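Local structure of ThiJ/pfpI family protein (Bacillus anthracis, 3EFE) at residues Ala168-Ala173 with His189-Leu194. The protein is of unknown function but belongs to the DJ-1/PfpI family, whose members share a fold related to class I glutamine amidotransferases. Sequence-based numbering, arbitrary orientation.
Sequences APLEFA and HSWYNL
Two groups grip OE2 of Glu171: the hydroxyl of Tyr192, which donates a hydrogen bond of 2.5 Å from OH to that oxygen, and the ammonium of Lys196, one turn further along the helix of Tyr192, which forms a salt bridge to it. The hydroxyl comes to OE2 from the anti side, 28° out of the carboxylate plane. Seen from the phenol, OE2 lies at the ring edge, in its plane, while the carboxylate as a whole is turned 81° from the ring. A bend at chi2 swings the Glu171 carboxylate over to the tyrosine. The nearby lysine would be expected to favour the charged form of this acid.

Beside this polar pair, Leu170 reaches between the two aromatic side chains of 189-194 and divides its methyls between them. CD2 sits 3.6 Å from CH2 of Trp191, and CD1 lies 4.1 Å from CE1 of Tyr192. Trp191 has CG anti to its backbone N, which carries the six-membered end of the indole across to the other helix; there the CB of Ala173 meets its edge, 3.9 Å from CH2.

The two helix segments run almost exactly antiparallel, 174° between directions, with axes 10.6 Å apart, a gap bridged by side chains. Helix 18-30 lies alongside: its Leu24 takes Phe172 and Ala173 of helix 169-179, which follows sheet strand 161-164, and its Glu27 receives a weak hydrogen bond from NE1 at the far end of the Trp191 indole. Helix 185-197 is backed by helix 201-209 through Ser190 and Asn193.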
loop_
_atom_site.group_PDB
_atom_site.type_symbol
_atom_site.label_atom_id
_atom_site.label_comp_id
_atom_site.label_asym_id
_atom_site.label_seq_id
_atom_site.Cartn_x
_atom_site.Cartn_y
_atom_site.Cartn_z
ATOM N N ALA D 168 8.764 -5.684 -3.633
ATOM C CA ALA D 168 9.630 -4.509 -3.594
ATOM C C ALA D 168 8.872 -3.217 -3.992
ATOM O O ALA D 168 9.318 -2.477 -4.883
ATOM C CB ALA D 168 10.838 -4.749 -4.547
ATOM N N PRO D 169 7.745 -2.896 -3.296
ATOM C CA PRO D 169 7.044 -1.634 -3.628
ATOM C C PRO D 169 7.773 -0.299 -3.345
ATOM O O PRO D 169 7.512 0.708 -4.038
ATOM C CB PRO D 169 5.745 -1.735 -2.841
ATOM C CG PRO D 169 5.924 -2.819 -1.856
ATOM C CD PRO D 169 7.069 -3.647 -2.219
ATOM N N LEU D 170 8.648 -0.255 -2.335
ATOM C CA LEU D 170 9.415 0.973 -1.998
ATOM C C LEU D 170 10.437 1.236 -3.032
ATOM O O LEU D 170 10.660 2.412 -3.415
ATOM C CB LEU D 170 10.215 0.799 -0.723
ATOM C CG LEU D 170 9.940 1.496 0.605
ATOM C CD1 LEU D 170 11.160 1.337 1.593
ATOM C CD2 LEU D 170 9.562 2.973 0.377
ATOM N N GLU D 171 11.157 0.166 -3.406
ATOM C CA GLU D 171 12.140 0.221 -4.478
ATOM C C GLU D 171 11.491 0.611 -5.828
ATOM O O GLU D 171 12.056 1.418 -6.587
ATOM C CB GLU D 171 12.865 -1.157 -4.658
ATOM C CG GLU D 171 13.882 -1.431 -3.645
ATOM C CD GLU D 171 13.298 -1.838 -2.301
ATOM O OE1 GLU D 171 12.068 -2.240 -2.180
ATOM O OE2 GLU D 171 14.130 -1.776 -1.356
ATOM N N PHE D 172 10.358 -0.037 -6.129
ATOM C CA PHE D 172 9.516 0.315 -7.265
ATOM C C PHE D 172 9.192 1.810 -7.252
ATOM O O PHE D 172 9.388 2.494 -8.250
ATOM C CB PHE D 172 8.263 -0.542 -7.263
ATOM C CG PHE D 172 7.277 -0.274 -8.420
ATOM C CD1 PHE D 172 7.661 -0.457 -9.755
ATOM C CD2 PHE D 172 5.980 0.129 -8.162
ATOM C CE1 PHE D 172 6.756 -0.269 -10.768
ATOM C CE2 PHE D 172 5.082 0.370 -9.198
ATOM C CZ PHE D 172 5.447 0.096 -10.492
ATOM N N ALA D 173 8.723 2.306 -6.126
ATOM C CA ALA D 173 8.270 3.718 -5.969
ATOM C C ALA D 173 9.453 4.667 -6.123
ATOM O O ALA D 173 9.365 5.694 -6.766
ATOM C CB ALA D 173 7.570 3.916 -4.599
ATOM N N HIS D 189 16.647 9.815 -1.524
ATOM C CA HIS D 189 17.480 8.921 -0.676
ATOM C C HIS D 189 17.089 8.835 0.815
ATOM O O HIS D 189 17.054 7.753 1.400
ATOM C CB HIS D 189 18.995 9.210 -0.856
ATOM C CG HIS D 189 19.498 8.862 -2.226
ATOM N ND1 HIS D 189 19.100 7.708 -2.891
ATOM C CD2 HIS D 189 20.356 9.497 -3.057
ATOM C CE1 HIS D 189 19.668 7.675 -4.085
ATOM N NE2 HIS D 189 20.455 8.735 -4.201
ATOM N N SER D 190 16.817 9.972 1.422
ATOM C CA SER D 190 16.380 10.010 2.797
ATOM C C SER D 190 14.950 9.440 2.977
ATOM O O SER D 190 14.670 8.786 3.987
ATOM C CB SER D 190 16.481 11.452 3.308
ATOM O OG SER D 190 15.675 12.304 2.510
ATOM N N TRP D 191 14.067 9.715 2.012
ATOM C CA TRP D 191 12.724 9.136 1.953
ATOM C C TRP D 191 12.837 7.585 1.863
ATOM O O TRP D 191 12.268 6.851 2.626
ATOM C CB TRP D 191 11.949 9.666 0.743
ATOM C CG TRP D 191 10.627 9.055 0.609
ATOM C CD1 TRP D 191 9.506 9.398 1.290
ATOM C CD2 TRP D 191 10.247 7.940 -0.215
ATOM N NE1 TRP D 191 8.467 8.593 0.957
ATOM C CE2 TRP D 191 8.875 7.706 0.010
ATOM C CE3 TRP D 191 10.928 7.116 -1.118
ATOM C CZ2 TRP D 191 8.167 6.677 -0.632
ATOM C CZ3 TRP D 191 10.231 6.124 -1.756
ATOM C CH2 TRP D 191 8.870 5.908 -1.521
ATOM N N TYR D 192 13.656 7.118 0.946
ATOM C CA TYR D 192 13.886 5.698 0.774
ATOM C C TYR D 192 14.429 5.115 2.039
ATOM O O TYR D 192 13.933 4.120 2.516
ATOM C CB TYR D 192 14.867 5.409 -0.365
ATOM C CG TYR D 192 15.141 3.922 -0.474
ATOM C CD1 TYR D 192 14.128 3.035 -0.825
ATOM C CD2 TYR D 192 16.393 3.395 -0.147
ATOM C CE1 TYR D 192 14.369 1.686 -0.886
ATOM C CE2 TYR D 192 16.634 2.029 -0.207
ATOM C CZ TYR D 192 15.627 1.195 -0.570
ATOM O OH TYR D 192 15.895 -0.131 -0.669
ATOM N N ASN D 193 15.454 5.730 2.588
ATOM C CA ASN D 193 16.101 5.205 3.812
ATOM C C ASN D 193 15.248 5.208 5.053
ATOM O O ASN D 193 15.382 4.317 5.868
ATOM C CB ASN D 193 17.421 5.925 4.121
ATOM C CG ASN D 193 18.563 5.569 3.161
ATOM O OD1 ASN D 193 18.615 4.508 2.562
ATOM N ND2 ASN D 193 19.514 6.476 3.062
ATOM N N LEU D 194 14.397 6.210 5.216
ATOM C CA LEU D 194 13.483 6.306 6.375
ATOM C C LEU D 194 12.485 5.136 6.324
ATOM O O LEU D 194 12.313 4.401 7.285
ATOM C CB LEU D 194 12.731 7.640 6.376
ATOM C CG LEU D 194 11.628 7.863 7.408
ATOM C CD1 LEU D 194 12.183 7.872 8.839
ATOM C CD2 LEU D 194 10.792 9.118 7.050
#